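Local coordinates for protein 23S rRNA (guanine(2535)-N(1))-methyltransferase (Streptomyces viridochromogenes, PDB 1O9G) that transfers a methyl group from S-adenosyl-L-methionine to N1 of one guanine in 23S ribosomal RNA, conferring resistance to the antibiotic avilamycin, at residues 2-6 / 40-44; 74-80 / 141-147; 154-160 / 195-200; 187-193 / 214-220. The protein carries 3 engineered substitutions. All coordinates share one frame; numbering follows the deposited sequence.

The four contacts lie around the seven-stranded sheet of one Rossmann-like methyltransferase domain. Contacts 1 and 2 are neighbours, with centres about 20 Å apart, and meet where Phe40 CZ packs on Leu77 CD2 at 3.9 Å. Contacts 3 and 4 share helix 190-203. Their centres are about 17 Å apart, and Phe155 CE1 lies 3.2 Å from Pro192 O. Contacts 2 and 4 are on opposite sides of the chain's centre, about 31 Å apart between centres. No cofactor is bound within the four contacts, but contact 3 reaches the loop after strand 53-57, which probably holds S-adenosyl-L-methionine, as in related Rossmann-like methyltransferases.

Contact 1: residues 2-6 / 40-44; sequences SAYRH and FQRAL
Arg5 and Arg42 lay their guanidinium groups over one another where the N-terminal arm, residues 2-6, runs along helix 33-45 of the Rossmann-like domain. The two planes are 31° apart, the side chains cross at about a right angle, and Arg5 CZ sits over the centre of the Arg42 group, 3.9 Å from Arg42 CZ. A shared anion probably eases the closeness of the two cations: Glu228 OE2 forms salt bridges with NH1 of both arginines, which would offset part of their charge. Arg42 is further held by a salt bridge from NE to Glu38, whose carboxylate also accepts the backbone N-H groups of Arg5 and His6. Arg42 reaches the arm because its chain is extended from CG to NE (chi3 -180°), whereas Arg5 bends at its third torsion to bring its flat end over that of Arg42. At the edge of the Arg42 guanidinium, close to its plane, Ala3 O lies 2.8 Å from Arg42 NH2.

The apolar part of the contact belongs to His6 and Gln41. Gln41 CB makes a CH-pi contact over one face of the imidazole, 3.9 Å from the centroid of the His6 ring and 24° off its normal, and the two side chains slide past each other in opposite directions. The methylene CG of Arg42 meets the same ring obliquely.

Water completes the polar set. Gln41 NE2, which is also hydrogen-bonded to Thr37 OG1 in the preceding turn of the helix, donates to a water at 2.7 Å, and that water in turn donates to His6 O at 3.2 Å.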
# COMPACT_ATOMS: atom_id res chain seq x y z
N SER A 2 -20.75 -2.00 -4.44
CA SER A 2 -20.36 -0.66 -3.91
C SER A 2 -20.07 0.34 -5.03
O SER A 2 -19.75 -0.05 -6.16
CB SER A 2 -19.11 -0.76 -3.02
OG SER A 2 -19.31 -1.63 -1.92
N ALA A 3 -20.17 1.62 -4.68
CA ALA A 3 -19.85 2.72 -5.59
C ALA A 3 -18.63 3.48 -5.08
O ALA A 3 -18.39 3.54 -3.87
CB ALA A 3 -21.04 3.66 -5.70
N TYR A 4 -17.86 4.04 -6.00
CA TYR A 4 -16.78 4.95 -5.65
C TYR A 4 -17.34 6.22 -5.02
O TYR A 4 -18.10 6.94 -5.64
CB TYR A 4 -15.94 5.30 -6.88
CG TYR A 4 -15.15 4.15 -7.44
CD1 TYR A 4 -13.96 3.74 -6.85
CD2 TYR A 4 -15.59 3.46 -8.56
CE1 TYR A 4 -13.23 2.69 -7.35
CE2 TYR A 4 -14.87 2.39 -9.07
CZ TYR A 4 -13.69 2.02 -8.47
OH TYR A 4 -12.95 0.97 -8.97
N ARG A 5 -16.97 6.45 -3.76
CA ARG A 5 -17.37 7.61 -2.98
C ARG A 5 -16.40 8.77 -3.15
O ARG A 5 -16.78 9.94 -3.06
CB ARG A 5 -17.46 7.21 -1.51
CG ARG A 5 -18.29 8.12 -0.65
CD ARG A 5 -18.34 7.71 0.80
NE ARG A 5 -19.00 6.41 0.95
CZ ARG A 5 -18.56 5.43 1.73
NH1 ARG A 5 -17.47 5.56 2.48
NH2 ARG A 5 -19.24 4.29 1.79
N HIS A 6 -15.13 8.45 -3.38
CA HIS A 6 -14.04 9.43 -3.38
C HIS A 6 -13.40 9.55 -4.74
O HIS A 6 -13.19 10.66 -5.23
CB HIS A 6 -12.98 9.02 -2.35
CG HIS A 6 -13.47 9.10 -0.95
ND1 HIS A 6 -14.01 8.01 -0.30
CD2 HIS A 6 -13.53 10.13 -0.08
CE1 HIS A 6 -14.40 8.38 0.91
NE2 HIS A 6 -14.11 9.66 1.07
N PHE A 40 -7.93 4.04 0.48
CA PHE A 40 -7.13 4.92 1.33
C PHE A 40 -7.97 6.11 1.81
O PHE A 40 -7.93 6.48 2.99
CB PHE A 40 -5.86 5.39 0.61
CG PHE A 40 -5.00 6.30 1.42
CD1 PHE A 40 -4.34 5.82 2.52
CD2 PHE A 40 -4.89 7.64 1.10
CE1 PHE A 40 -3.55 6.64 3.27
CE2 PHE A 40 -4.09 8.48 1.84
CZ PHE A 40 -3.43 7.98 2.93
N GLN A 41 -8.73 6.72 0.91
CA GLN A 41 -9.57 7.86 1.28
C GLN A 41 -10.70 7.46 2.24
O GLN A 41 -11.03 8.21 3.13
CB GLN A 41 -10.09 8.57 0.03
CG GLN A 41 -8.97 9.25 -0.75
CD GLN A 41 -9.49 10.07 -1.89
OE1 GLN A 41 -10.21 11.04 -1.67
NE2 GLN A 41 -9.18 9.66 -3.11
N ARG A 42 -11.24 6.25 2.09
CA ARG A 42 -12.21 5.75 3.04
C ARG A 42 -11.59 5.58 4.43
O ARG A 42 -12.23 5.85 5.45
CB ARG A 42 -12.84 4.41 2.59
CG ARG A 42 -13.84 4.58 1.45
CD ARG A 42 -14.36 3.28 0.92
NE ARG A 42 -15.32 3.44 -0.18
CZ ARG A 42 -16.49 2.82 -0.27
NH1 ARG A 42 -16.94 2.04 0.69
NH2 ARG A 42 -17.22 3.01 -1.35
N ALA A 43 -10.36 5.11 4.49
CA ALA A 43 -9.68 4.97 5.76
C ALA A 43 -9.44 6.34 6.40
O ALA A 43 -9.66 6.53 7.60
CB ALA A 43 -8.39 4.23 5.57
N LEU A 44 -8.95 7.30 5.62
CA LEU A 44 -8.72 8.64 6.15
C LEU A 44 -10.01 9.20 6.73
O LEU A 44 -9.97 9.92 7.73
CB LEU A 44 -8.22 9.58 5.06
CG LEU A 44 -6.81 9.39 4.50
CD1 LEU A 44 -6.54 10.48 3.46
CD2 LEU A 44 -5.80 9.42 5.60
O HOH W 1 -10.21 11.59 -4.67

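Contact 2: residues 74-80 / 141-147; sequences RRSLRQV and EGGALPC
Leu145 fills the middle of this contact, fitting its two methyl groups against different parts of segment 74-80. CD1 packs on Leu77 CB at 3.9 Å, while CD2 meets Val80 CG1 at 3.8 Å, the Val80 and Leu145 side chains crossing at about a right angle. A first torsion that sets CG opposite the backbone N (chi1 179°) also carries the Leu145 chain past Arg74, in the reverse direction. Further along, Val80 CG2 touches Cys147 CB at 3.6 Å, on one face of the sheet.

Here the backbones join. Val80 and Cys147 form a parallel bridge, with Val80 N donating to Pro146 O over 3.0 Å and Cys147 CA making a CA-H...O contact with Val80 O; Val80 also bonds to the backbone of Ala148. This begins the pairing of strand 147-151, outermost in the chain's sheet, with strand 77-84.

Toward the other end the contact turns polar. The guanidinium of Arg74 is sandwiched between Gly142 CA on one face and Leu145 CD1 on the other. Its NE gives a nearly straight bond (167°) to Gly143 O at 2.8 Å, with the oxygen in the guanidinium plane, and NH2 donates to Ala144 O at 3.0 Å from above that carbonyl plane. Beyond it, a water accepts from Arg75 N and donates to Glu141 OE1.

Arg74 thus spends its hydrogen bonds here on main-chain oxygens instead of a carboxylate. Covered on both faces, its guanidinium ties the two segments together through backbone carbonyls, which probably helps to hold the shape of the glycine-containing loop.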
# COMPACT_ATOMS: atom_id res chain seq x y z
N ARG A 74 0.79 12.04 -1.34
CA ARG A 74 1.92 12.66 -0.67
C ARG A 74 1.50 13.77 0.27
O ARG A 74 2.02 13.85 1.38
CB ARG A 74 2.90 13.19 -1.69
CG ARG A 74 4.07 13.99 -1.17
CD ARG A 74 4.97 13.10 -0.35
NE ARG A 74 6.01 13.80 0.40
CZ ARG A 74 5.88 14.27 1.64
NH1 ARG A 74 4.72 14.22 2.29
NH2 ARG A 74 6.94 14.71 2.23
N ARG A 75 0.58 14.63 -0.14
CA ARG A 75 0.19 15.76 0.69
C ARG A 75 -0.45 15.33 2.03
O ARG A 75 -0.46 16.11 2.99
CB ARG A 75 -0.78 16.67 -0.07
CG ARG A 75 -2.12 16.00 -0.36
CD ARG A 75 -3.24 16.94 -0.66
NE ARG A 75 -2.81 18.01 -1.55
CZ ARG A 75 -2.54 17.86 -2.85
NH1 ARG A 75 -2.66 16.67 -3.44
NH2 ARG A 75 -2.15 18.91 -3.55
N SER A 76 -1.04 14.14 2.06
CA SER A 76 -1.71 13.63 3.26
C SER A 76 -0.81 12.77 4.14
O SER A 76 -1.27 12.27 5.17
CB SER A 76 -2.92 12.80 2.86
OG SER A 76 -3.83 13.55 2.09
N LEU A 77 0.45 12.59 3.77
CA LEU A 77 1.32 11.61 4.41
C LEU A 77 2.53 12.23 5.09
O LEU A 77 3.16 13.13 4.53
CB LEU A 77 1.78 10.59 3.39
CG LEU A 77 0.73 9.64 2.82
CD1 LEU A 77 1.28 8.92 1.59
CD2 LEU A 77 0.28 8.67 3.86
N ARG A 78 2.82 11.74 6.29
CA ARG A 78 4.02 12.05 7.06
C ARG A 78 5.16 11.12 6.62
O ARG A 78 6.30 11.54 6.52
CB ARG A 78 3.74 11.83 8.57
CG ARG A 78 4.96 12.00 9.46
CD ARG A 78 4.70 11.84 10.93
NE ARG A 78 3.93 12.96 11.46
CZ ARG A 78 4.42 14.18 11.73
NH1 ARG A 78 5.71 14.46 11.51
NH2 ARG A 78 3.62 15.12 12.22
N GLN A 79 4.86 9.84 6.47
CA GLN A 79 5.86 8.80 6.22
C GLN A 79 5.13 7.52 5.86
O GLN A 79 3.96 7.35 6.24
CB GLN A 79 6.74 8.54 7.44
CG GLN A 79 6.00 7.94 8.55
CD GLN A 79 6.82 7.69 9.79
OE1 GLN A 79 7.72 6.84 9.78
NE2 GLN A 79 6.50 8.42 10.87
N VAL A 80 5.83 6.63 5.19
CA VAL A 80 5.33 5.30 4.94
C VAL A 80 6.33 4.26 5.46
O VAL A 80 7.54 4.49 5.52
CB VAL A 80 5.02 5.07 3.43
CG1 VAL A 80 3.96 6.03 2.95
CG2 VAL A 80 6.23 5.21 2.56
N GLU A 141 4.38 18.79 -3.63
CA GLU A 141 3.40 18.28 -2.66
C GLU A 141 4.02 17.87 -1.32
O GLU A 141 3.32 17.33 -0.46
CB GLU A 141 2.60 17.12 -3.31
CG GLU A 141 1.71 17.61 -4.45
CD GLU A 141 1.11 16.53 -5.34
OE1 GLU A 141 1.17 15.34 -5.00
OE2 GLU A 141 0.59 16.93 -6.41
N GLY A 142 5.29 18.19 -1.12
CA GLY A 142 5.97 17.96 0.15
C GLY A 142 7.43 17.58 0.04
O GLY A 142 8.11 17.55 1.08
N GLY A 143 7.92 17.25 -1.16
CA GLY A 143 9.27 16.74 -1.33
C GLY A 143 9.35 15.25 -0.97
O GLY A 143 8.33 14.56 -0.88
N ALA A 144 10.56 14.77 -0.72
CA ALA A 144 10.77 13.37 -0.44
C ALA A 144 9.85 12.91 0.70
O ALA A 144 9.70 13.61 1.70
CB ALA A 144 12.20 13.07 -0.09
N LEU A 145 9.29 11.73 0.54
CA LEU A 145 8.44 11.13 1.52
C LEU A 145 9.25 10.14 2.35
O LEU A 145 9.70 9.11 1.81
CB LEU A 145 7.27 10.41 0.86
CG LEU A 145 6.30 9.72 1.80
CD1 LEU A 145 5.68 10.65 2.81
CD2 LEU A 145 5.20 9.02 0.99
N PRO A 146 9.46 10.41 3.65
CA PRO A 146 10.21 9.48 4.49
C PRO A 146 9.59 8.08 4.42
O PRO A 146 8.38 7.92 4.44
CB PRO A 146 10.11 10.09 5.88
CG PRO A 146 9.96 11.54 5.64
CD PRO A 146 9.09 11.62 4.41
N CYS A 147 10.46 7.09 4.27
CA CYS A 147 10.04 5.71 4.11
C CYS A 147 11.07 4.78 4.74
O CYS A 147 12.25 5.09 4.84
CB CYS A 147 9.80 5.35 2.64
SG CYS A 147 11.26 5.45 1.60
O HOH W 2 -0.66 14.47 -3.05

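Contact 3: residues 154-160 / 195-200; sequences VFDPRAL and GLLRSL. Unlike the reference sequence in segment 195-200: Gly195 (reference Ala).
Phe155 and Leu196 bring their CA atoms to 5.4 Å, and Pro157 and Ser199 theirs to 4.9 Å, as the loop 154-160 runs past one side of helix 190-203. Ser199 is the polar centre. Its hydroxyl donates to Val154 O over 2.7 Å, approaching with a 22° tilt from the carbonyl plane, and it is placed there by a first torsion that turns OG opposite the backbone N of the serine (chi1 -173°). The ring of Pro157 lies beside the same hydroxyl, with CD 3.7 Å from Ser199 OG. From the far end of the loop, Leu160 lowers CD1 onto Ser199 O at 3.3 Å; that oxygen also accepts a hydrogen bond from Ser202 OG.

Val154 provides the apolar counterpart, its CG2 meeting Leu200 CD2 at 3.5 Å; the still closer modelled approach of Leu196 CD1 is doubtful. The ring of Phe155 extends the patch, with CE1 3.9 Å from Leu196 CB and the side chains crossing obliquely. Within the loop, Asp156 OD1 accepts from Arg158 N at 3.1 Å, closing an Asx turn that leads into residues 157-159, whose backbone angles are helical although the regular bonds are missing.

Val154 also touches Pro58 and Cys59 in the loop that follows strand 53-57, while Leu160 and Leu200 both reach Trp56 in that strand. Packing of this sort, with the loop after one parallel strand set against a helix flanking the sheet, belongs to the Rossmann-like methyltransferase fold, at the carboxyl ends of the strands where the cofactor is probably bound.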
# COMPACT_ATOMS: atom_id res chain seq x y z
N VAL A 154 4.33 -10.39 9.88
CA VAL A 154 3.21 -9.63 10.42
C VAL A 154 2.42 -10.44 11.45
O VAL A 154 1.77 -9.88 12.31
CB VAL A 154 2.27 -9.13 9.29
CG1 VAL A 154 1.53 -10.29 8.59
CG2 VAL A 154 1.28 -8.13 9.83
N PHE A 155 2.48 -11.77 11.35
CA PHE A 155 1.81 -12.64 12.32
C PHE A 155 2.54 -12.79 13.66
O PHE A 155 2.00 -13.42 14.59
CB PHE A 155 1.58 -14.01 11.70
CG PHE A 155 0.58 -14.00 10.60
CD1 PHE A 155 -0.76 -14.24 10.88
CD2 PHE A 155 0.96 -13.74 9.30
CE1 PHE A 155 -1.71 -14.23 9.86
CE2 PHE A 155 0.02 -13.73 8.28
CZ PHE A 155 -1.32 -13.97 8.57
N ASP A 156 3.74 -12.24 13.76
CA ASP A 156 4.53 -12.30 14.99
C ASP A 156 4.51 -10.92 15.62
O ASP A 156 5.25 -10.04 15.18
CB ASP A 156 5.98 -12.68 14.68
CG ASP A 156 6.85 -12.75 15.93
OD1 ASP A 156 6.34 -12.55 17.06
OD2 ASP A 156 8.08 -13.02 15.88
N PRO A 157 3.68 -10.72 16.66
CA PRO A 157 3.55 -9.39 17.28
C PRO A 157 4.85 -8.82 17.86
O PRO A 157 4.99 -7.61 17.96
CB PRO A 157 2.52 -9.63 18.40
CG PRO A 157 2.46 -11.07 18.61
CD PRO A 157 2.83 -11.72 17.32
N ARG A 158 5.79 -9.69 18.23
CA ARG A 158 7.06 -9.26 18.81
C ARG A 158 8.03 -8.74 17.77
O ARG A 158 9.01 -8.09 18.13
CB ARG A 158 7.69 -10.41 19.58
CG ARG A 158 6.92 -10.82 20.84
CD ARG A 158 6.79 -9.70 21.88
NE ARG A 158 6.12 -10.17 23.09
CZ ARG A 158 6.28 -9.64 24.31
NH1 ARG A 158 7.09 -8.60 24.52
NH2 ARG A 158 5.62 -10.16 25.34
N ALA A 159 7.75 -9.01 16.49
CA ALA A 159 8.56 -8.52 15.38
C ALA A 159 8.22 -7.09 14.99
O ALA A 159 8.97 -6.43 14.29
CB ALA A 159 8.38 -9.44 14.16
N LEU A 160 7.08 -6.60 15.46
CA LEU A 160 6.56 -5.36 14.92
C LEU A 160 7.23 -4.08 15.43
O LEU A 160 7.37 -3.13 14.67
CB LEU A 160 5.04 -5.30 15.08
CG LEU A 160 4.27 -6.53 14.55
CD1 LEU A 160 2.78 -6.44 14.79
CD2 LEU A 160 4.60 -6.81 13.08
N GLY A 195 -5.89 -13.58 13.14
CA GLY A 195 -4.57 -13.49 13.75
C GLY A 195 -3.78 -12.30 13.25
O GLY A 195 -3.06 -11.66 14.00
N LEU A 196 -3.91 -12.00 11.96
CA LEU A 196 -3.24 -10.85 11.38
C LEU A 196 -3.74 -9.59 12.07
O LEU A 196 -2.95 -8.75 12.50
CB LEU A 196 -3.48 -10.79 9.88
CG LEU A 196 -3.06 -9.52 9.13
CD1 LEU A 196 -1.66 -9.19 9.46
CD2 LEU A 196 -3.24 -9.75 7.65
N LEU A 197 -5.05 -9.44 12.18
CA LEU A 197 -5.60 -8.25 12.82
C LEU A 197 -5.18 -8.10 14.28
O LEU A 197 -4.83 -7.01 14.71
CB LEU A 197 -7.10 -8.20 12.72
CG LEU A 197 -7.71 -8.10 11.33
CD1 LEU A 197 -9.22 -8.21 11.47
CD2 LEU A 197 -7.32 -6.86 10.59
N ARG A 198 -5.18 -9.20 15.03
CA ARG A 198 -4.78 -9.13 16.43
C ARG A 198 -3.31 -8.77 16.57
O ARG A 198 -2.95 -8.00 17.45
CB ARG A 198 -5.04 -10.45 17.15
CG ARG A 198 -6.52 -10.72 17.42
CD ARG A 198 -6.74 -11.83 18.41
NE ARG A 198 -5.79 -12.91 18.14
CZ ARG A 198 -6.02 -13.97 17.36
NH1 ARG A 198 -7.21 -14.17 16.79
NH2 ARG A 198 -5.04 -14.85 17.18
N SER A 199 -2.47 -9.32 15.72
CA SER A 199 -1.05 -8.99 15.76
C SER A 199 -0.83 -7.50 15.52
O SER A 199 -0.15 -6.82 16.28
CB SER A 199 -0.29 -9.82 14.74
OG SER A 199 1.09 -9.63 14.87
N LEU A 200 -1.43 -6.99 14.46
CA LEU A 200 -1.30 -5.58 14.11
C LEU A 200 -1.82 -4.69 15.24
O LEU A 200 -1.19 -3.71 15.58
CB LEU A 200 -2.04 -5.27 12.81
CG LEU A 200 -1.40 -5.84 11.54
CD1 LEU A 200 -2.31 -5.64 10.34
CD2 LEU A 200 -0.04 -5.22 11.33

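Contact 4: residues 187-193 / 214-220; sequences QVPGQPV and DRSRKIP. Engineered in segment 187-193: Gly190 (natural residue Arg). Unlike the reference sequence in segment 187-193: Gln187 (reference Arg), Val188 (reference Cys), Gln191 (reference Ser), Pro192 (reference Arg), Val193 (reference Trp).
Gly190 and Pro220 approach to 5.4 Å between CA atoms, and Gln187 and Ser216 to 6.1 Å, so that the lead-in and first turn of helix 190-203 lie beside the loop leaving strand 209-214. Asp214 makes the direct polar link: OD2 uses its syn lone pair to accept from Val188 N at 3.0 Å, while OD1 faces Arg181 in a long, weak ion pair. Gln187 runs next to it, its CB 3.6 Å from Asp214 OD2 and its amide group against Ser216 CB; the Ser216 hydroxyl is hydrogen-bonded to that of Ser236. The first torsion of Val193 places CG1 opposite its backbone N (chi1 172°), where it meets Ile219 CG2 at 4.2 Å. Pro220 sets CG against the CA of Gly190, an engineered residue, at 3.8 Å. A water joins the two segments beside that pair, donating to Gly190 O at 2.7 Å and to Pro220 O at 2.8 Å. Arg215 is the centre of an inverse gamma turn, and Pro189 occupies the N-cap position of the helix. The arrangement belongs to a beta-alpha-beta crossover of the Rossmann-like fold, in which helix 190-203 connects the parallel strands 171-175 and 209-214.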
# COMPACT_ATOMS: atom_id res chain seq x y z
N GLN A 187 -9.18 -17.27 -1.15
CA GLN A 187 -9.05 -16.14 -0.23
C GLN A 187 -8.48 -16.59 1.11
O GLN A 187 -8.52 -17.78 1.46
CB GLN A 187 -10.42 -15.47 -0.01
CG GLN A 187 -11.31 -16.14 1.06
CD GLN A 187 -12.68 -15.48 1.21
OE1 GLN A 187 -12.85 -14.55 2.01
NE2 GLN A 187 -13.65 -15.96 0.44
N VAL A 188 -7.95 -15.62 1.87
CA VAL A 188 -7.47 -15.91 3.22
C VAL A 188 -8.67 -16.26 4.12
O VAL A 188 -9.63 -15.49 4.19
CB VAL A 188 -6.68 -14.73 3.82
CG1 VAL A 188 -6.09 -15.12 5.16
CG2 VAL A 188 -5.57 -14.30 2.87
N PRO A 189 -8.61 -17.41 4.79
CA PRO A 189 -9.69 -17.80 5.70
C PRO A 189 -9.71 -17.02 7.02
O PRO A 189 -8.83 -16.21 7.31
CB PRO A 189 -9.44 -19.30 5.94
CG PRO A 189 -8.00 -19.53 5.60
CD PRO A 189 -7.55 -18.43 4.71
N GLY A 190 -10.73 -17.29 7.83
CA GLY A 190 -11.02 -16.49 8.99
C GLY A 190 -9.94 -16.46 10.05
O GLY A 190 -9.64 -15.41 10.56
N GLN A 191 -9.37 -17.62 10.39
CA GLN A 191 -8.40 -17.70 11.48
C GLN A 191 -7.12 -16.90 11.18
O GLN A 191 -6.68 -16.12 12.01
CB GLN A 191 -8.10 -19.16 11.87
CG GLN A 191 -9.25 -19.86 12.60
CD GLN A 191 -9.00 -21.35 12.83
OE1 GLN A 191 -8.51 -21.74 13.89
NE2 GLN A 191 -9.35 -22.17 11.84
N PRO A 192 -6.52 -17.09 10.01
CA PRO A 192 -5.39 -16.24 9.60
C PRO A 192 -5.71 -14.75 9.59
O PRO A 192 -4.91 -13.99 10.09
CB PRO A 192 -5.07 -16.74 8.18
CG PRO A 192 -5.53 -18.13 8.18
CD PRO A 192 -6.78 -18.14 9.00
N VAL A 193 -6.85 -14.33 9.05
CA VAL A 193 -7.22 -12.91 9.06
C VAL A 193 -7.35 -12.43 10.47
O VAL A 193 -6.84 -11.39 10.81
CB VAL A 193 -8.54 -12.63 8.33
CG1 VAL A 193 -8.99 -11.15 8.53
CG2 VAL A 193 -8.40 -12.89 6.86
N ASP A 214 -8.75 -8.33 -0.55
CA ASP A 214 -8.57 -9.72 -1.00
C ASP A 214 -9.42 -9.92 -2.24
O ASP A 214 -10.32 -9.14 -2.53
CB ASP A 214 -9.06 -10.66 0.10
CG ASP A 214 -8.39 -12.04 0.11
OD1 ASP A 214 -7.82 -12.49 -0.91
OD2 ASP A 214 -8.42 -12.75 1.13
N ARG A 215 -9.14 -10.99 -2.97
CA ARG A 215 -10.02 -11.48 -4.02
C ARG A 215 -11.09 -12.32 -3.34
O ARG A 215 -10.96 -13.53 -3.18
CB ARG A 215 -9.23 -12.32 -5.02
CG ARG A 215 -10.01 -12.69 -6.27
CD ARG A 215 -9.93 -11.64 -7.36
NE ARG A 215 -8.56 -11.38 -7.81
CZ ARG A 215 -8.13 -10.23 -8.34
NH1 ARG A 215 -8.97 -9.20 -8.50
NH2 ARG A 215 -6.87 -10.11 -8.72
N SER A 216 -12.15 -11.65 -2.91
CA SER A 216 -13.28 -12.34 -2.31
C SER A 216 -14.52 -11.47 -2.32
O SER A 216 -14.49 -10.32 -2.71
CB SER A 216 -12.97 -12.78 -0.90
OG SER A 216 -13.08 -11.69 -0.03
N ARG A 217 -15.64 -12.06 -1.91
CA ARG A 217 -16.90 -11.34 -1.86
C ARG A 217 -17.03 -10.60 -0.53
O ARG A 217 -17.67 -9.55 -0.46
CB ARG A 217 -18.08 -12.30 -2.07
CG ARG A 217 -17.96 -13.26 -3.27
CD ARG A 217 -17.22 -12.73 -4.50
NE ARG A 217 -18.07 -11.86 -5.34
CZ ARG A 217 -17.68 -10.72 -5.91
NH1 ARG A 217 -16.45 -10.24 -5.75
NH2 ARG A 217 -18.55 -10.03 -6.65
N LYS A 218 -16.41 -11.14 0.51
CA LYS A 218 -16.55 -10.65 1.88
C LYS A 218 -15.43 -11.23 2.75
O LYS A 218 -15.31 -12.44 2.90
CB LYS A 218 -17.92 -11.04 2.44
CG LYS A 218 -18.27 -10.33 3.74
CD LYS A 218 -19.76 -10.40 4.08
CE LYS A 218 -20.62 -9.49 3.17
NZ LYS A 218 -20.08 -8.09 3.04
N ILE A 219 -14.61 -10.36 3.36
CA ILE A 219 -13.51 -10.80 4.20
C ILE A 219 -14.01 -11.03 5.62
O ILE A 219 -14.59 -10.13 6.21
CB ILE A 219 -12.40 -9.74 4.18
CG1 ILE A 219 -11.76 -9.71 2.79
CG2 ILE A 219 -11.33 -10.05 5.25
CD1 ILE A 219 -10.95 -8.46 2.50
N PRO A 220 -13.82 -12.24 6.15
CA PRO A 220 -14.32 -12.55 7.50
C PRO A 220 -13.51 -11.84 8.59
O PRO A 220 -12.30 -12.05 8.66
CB PRO A 220 -14.16 -14.08 7.57
CG PRO A 220 -13.04 -14.41 6.60
CD PRO A 220 -13.14 -13.39 5.52
O HOH W 3 -10.45 -13.22 3.05
O HOH W 4 -11.28 -13.35 10.97